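Local coordinates for beta-galactosidase (Trichoderma reesei, PDB 3OG2), which probably hydrolyses terminal non-reducing beta-D-galactose residues from beta-D-galactosides, as a glycoside hydrolase of family 35, at residues 716-724 with 809-819. Numbering follows the deposited sequence.
Sequences RGRFTARTA and LTSSSGANVSI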
loop_
_atom_site.group_PDB
_atom_site.type_symbol
_atom_site.label_atom_id
_atom_site.label_comp_id
_atom_site.label_asym_id
_atom_site.label_seq_id
_atom_site.Cartn_x
_atom_site.Cartn_y
_atom_site.Cartn_z
ATOM N N ARG A 716 -17.384 12.454 -31.495
ATOM C CA ARG A 716 -17.390 12.948 -32.893
ATOM C C ARG A 716 -18.693 13.718 -33.090
ATOM O O ARG A 716 -19.780 13.139 -32.905
ATOM C CB ARG A 716 -17.289 11.785 -33.895
ATOM C CG ARG A 716 -15.862 11.241 -33.841
ATOM C CD ARG A 716 -15.685 10.063 -34.709
ATOM N NE ARG A 716 -15.984 10.191 -36.123
ATOM C CZ ARG A 716 -15.152 10.692 -37.025
ATOM N NH1 ARG A 716 -13.990 11.234 -36.613
ATOM N NH2 ARG A 716 -15.411 10.701 -38.330
ATOM N N GLY A 717 -18.548 14.999 -33.367
ATOM C CA GLY A 717 -19.699 15.854 -33.520
ATOM C C GLY A 717 -19.860 16.349 -34.953
ATOM O O GLY A 717 -18.955 17.029 -35.486
ATOM N N ARG A 718 -20.991 16.025 -35.580
ATOM C CA ARG A 718 -21.272 16.454 -36.944
ATOM C C ARG A 718 -22.076 17.757 -36.950
ATOM O O ARG A 718 -23.080 17.858 -36.208
ATOM C CB ARG A 718 -22.118 15.405 -37.653
ATOM C CG ARG A 718 -21.330 14.227 -38.178
ATOM C CD ARG A 718 -22.270 13.102 -38.562
ATOM N NE ARG A 718 -21.655 12.005 -39.299
ATOM C CZ ARG A 718 -20.864 11.082 -38.796
ATOM N NH1 ARG A 718 -20.544 11.096 -37.485
ATOM N NH2 ARG A 718 -20.369 10.120 -39.588
ATOM N N PHE A 719 -21.697 18.692 -37.799
ATOM C CA PHE A 719 -22.524 19.866 -37.995
ATOM C C PHE A 719 -22.456 20.293 -39.461
ATOM O O PHE A 719 -21.493 19.916 -40.174
ATOM C CB PHE A 719 -22.084 21.041 -37.095
ATOM C CG PHE A 719 -20.724 21.656 -37.410
ATOM C CD1 PHE A 719 -19.572 21.169 -36.760
ATOM C CD2 PHE A 719 -20.602 22.715 -38.314
ATOM C CE1 PHE A 719 -18.344 21.783 -37.058
ATOM C CE2 PHE A 719 -19.393 23.289 -38.619
ATOM C CZ PHE A 719 -18.247 22.831 -37.962
ATOM N N THR A 720 -23.425 21.104 -39.876
ATOM C CA THR A 720 -23.372 21.715 -41.220
ATOM C C THR A 720 -23.002 23.154 -41.086
ATOM O O THR A 720 -23.609 23.881 -40.314
ATOM C CB THR A 720 -24.790 21.564 -41.830
ATOM O OG1 THR A 720 -25.079 20.159 -41.928
ATOM C CG2 THR A 720 -24.755 22.236 -43.204
ATOM N N ALA A 721 -21.956 23.587 -41.792
ATOM C CA ALA A 721 -21.536 24.968 -41.636
ATOM C C ALA A 721 -22.619 25.915 -42.100
ATOM O O ALA A 721 -23.147 25.763 -43.220
ATOM C CB ALA A 721 -20.220 25.225 -42.380
ATOM N N ARG A 722 -22.895 26.935 -41.283
ATOM C CA ARG A 722 -23.830 27.996 -41.647
ATOM C C ARG A 722 -23.131 29.231 -42.149
ATOM O O ARG A 722 -23.651 29.917 -43.037
ATOM C CB ARG A 722 -24.720 28.353 -40.448
ATOM C CG ARG A 722 -25.632 27.123 -40.219
ATOM C CD ARG A 722 -27.085 27.591 -40.274
ATOM N NE ARG A 722 -27.788 26.947 -39.147
ATOM C CZ ARG A 722 -28.220 27.707 -38.148
ATOM N NH1 ARG A 722 -27.991 29.011 -38.246
ATOM N NH2 ARG A 722 -28.850 27.186 -37.116
ATOM N N THR A 723 -21.979 29.548 -41.592
ATOM C CA THR A 723 -21.128 30.645 -42.058
ATOM C C THR A 723 -19.674 30.165 -42.188
ATOM O O THR A 723 -19.328 29.112 -41.688
ATOM C CB THR A 723 -21.207 31.852 -41.118
ATOM O OG1 THR A 723 -20.885 31.459 -39.770
ATOM C CG2 THR A 723 -22.639 32.393 -41.075
ATOM N N ALA A 724 -18.887 30.944 -42.913
ATOM C CA ALA A 724 -17.518 30.513 -43.147
ATOM C C ALA A 724 -16.690 30.504 -41.868
ATOM O O ALA A 724 -15.739 29.750 -41.762
ATOM C CB ALA A 724 -16.908 31.427 -44.191
ATOM N N LEU A 809 -21.924 26.120 -30.408
ATOM C CA LEU A 809 -21.334 26.394 -31.728
ATOM C C LEU A 809 -22.190 27.494 -32.342
ATOM O O LEU A 809 -23.414 27.312 -32.469
ATOM C CB LEU A 809 -21.392 25.126 -32.575
ATOM C CG LEU A 809 -20.757 25.304 -33.971
ATOM C CD1 LEU A 809 -19.292 25.718 -33.914
ATOM C CD2 LEU A 809 -20.894 23.993 -34.747
ATOM N N THR A 810 -21.585 28.608 -32.720
ATOM C CA THR A 810 -22.363 29.741 -33.192
ATOM C C THR A 810 -21.795 30.206 -34.540
ATOM O O THR A 810 -20.580 30.151 -34.771
ATOM C CB THR A 810 -22.376 30.915 -32.181
ATOM O OG1 THR A 810 -21.010 31.160 -31.789
ATOM C CG2 THR A 810 -23.163 30.627 -30.908
ATOM N N SER A 811 -22.724 30.646 -35.397
ATOM C CA SER A 811 -22.313 31.227 -36.644
ATOM C C SER A 811 -21.829 32.654 -36.402
ATOM O O SER A 811 -21.960 33.229 -35.302
ATOM C CB SER A 811 -23.479 31.272 -37.648
ATOM O OG SER A 811 -24.265 32.434 -37.344
ATOM N N SER A 812 -21.282 33.214 -37.490
ATOM C CA SER A 812 -20.722 34.576 -37.328
ATOM C C SER A 812 -21.825 35.596 -37.172
ATOM O O SER A 812 -21.495 36.760 -36.957
ATOM C CB SER A 812 -19.803 34.914 -38.505
ATOM O OG SER A 812 -20.466 34.773 -39.745
ATOM N N SER A 813 -23.084 35.228 -37.280
ATOM C CA SER A 813 -24.177 36.156 -37.001
ATOM C C SER A 813 -24.784 35.875 -35.631
ATOM O O SER A 813 -25.745 36.498 -35.175
ATOM C CB SER A 813 -25.253 36.028 -38.088
ATOM O OG SER A 813 -25.985 34.820 -37.843
ATOM N N GLY A 814 -24.220 34.895 -34.939
ATOM C CA GLY A 814 -24.708 34.543 -33.619
ATOM C C GLY A 814 -25.697 33.405 -33.617
ATOM O O GLY A 814 -26.154 32.992 -32.540
ATOM N N ALA A 815 -26.060 32.841 -34.756
ATOM C CA ALA A 815 -27.063 31.776 -34.703
ATOM C C ALA A 815 -26.483 30.531 -34.065
ATOM O O ALA A 815 -25.310 30.213 -34.248
ATOM C CB ALA A 815 -27.540 31.470 -36.108
ATOM N N ASN A 816 -27.308 29.764 -33.354
ATOM C CA ASN A 816 -26.799 28.493 -32.860
ATOM C C ASN A 816 -26.759 27.416 -33.942
ATOM O O ASN A 816 -27.668 27.352 -34.785
ATOM C CB ASN A 816 -27.745 27.980 -31.749
ATOM C CG ASN A 816 -27.568 28.916 -30.548
ATOM O OD1 ASN A 816 -28.575 29.512 -30.139
ATOM N ND2 ASN A 816 -26.362 29.067 -30.033
ATOM N N VAL A 817 -25.732 26.599 -33.976
ATOM C CA VAL A 817 -25.547 25.559 -34.970
ATOM C C VAL A 817 -25.589 24.239 -34.223
ATOM O O VAL A 817 -24.837 24.084 -33.253
ATOM C CB VAL A 817 -24.244 25.784 -35.800
ATOM C CG1 VAL A 817 -24.106 24.640 -36.796
ATOM C CG2 VAL A 817 -24.299 27.110 -36.529
ATOM N N SER A 818 -26.496 23.353 -34.636
ATOM C CA SER A 818 -26.674 22.076 -33.957
ATOM C C SER A 818 -25.536 21.120 -34.277
ATOM O O SER A 818 -25.006 21.089 -35.377
ATOM C CB SER A 818 -27.993 21.449 -34.468
ATOM O OG SER A 818 -29.029 22.164 -33.810
ATOM N N ILE A 819 -25.174 20.298 -33.315
ATOM C CA ILE A 819 -24.174 19.238 -33.473
ATOM C C ILE A 819 -24.837 17.936 -33.056
ATOM O O ILE A 819 -25.490 17.896 -31.997
ATOM C CB ILE A 819 -22.932 19.471 -32.612
ATOM C CG1 ILE A 819 -22.319 20.872 -32.903
ATOM C CG2 ILE A 819 -21.958 18.334 -32.820
ATOM C CD1 ILE A 819 -21.113 21.160 -32.011
HETATM O O HOH W 1 -25.628 21.512 -38.041
HETATM O O HOH W 2 -27.862 23.971 -37.369
#
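L809 sets CD2 over one face of the F719 ring, 3.7 Å from the centroid and 18° off the ring normal, a geometry that meets the definition of a CH-pi contact. The two side chains cross at roughly a right angle, and F719 CG lies between its backbone N and carbonyl carbon (chi1 67°), which turns the ring onto L809. V817 and I819 extend the apolar patch: V817 CG1 approaches F719 CB obliquely to the ring, and I819 CG2 packs 3.4 Å from G717 CA. Q726 of strand 726-733 touches F719, L809 and V817.

Farther out, the side chains of R722 and V817 slide past each other in opposite directions, R722 CG 3.9 Å from V817 CG2, while A815 CB meets the guanidinium edge. A water links T720 to S818, accepting from T720 N (2.9 Å) and donating to S818 O (2.8 Å).

At the polar edge T723 OG1 accepts from S812 N (2.9 Å, 163°), which ties the two segments, while its own proton goes to R725 O. S811 OG accepts from S813 N at 3.0 Å, an ST turn within the type I turn S811-G814, and from A815 N. A valine at T723 would probably leave S812 N without its acceptor and R725 O without this donor, the turn less firmly tied. The contact thus joins two sheets of an all-beta domain through apolar side chains, with the direct hydrogen bond at the turn.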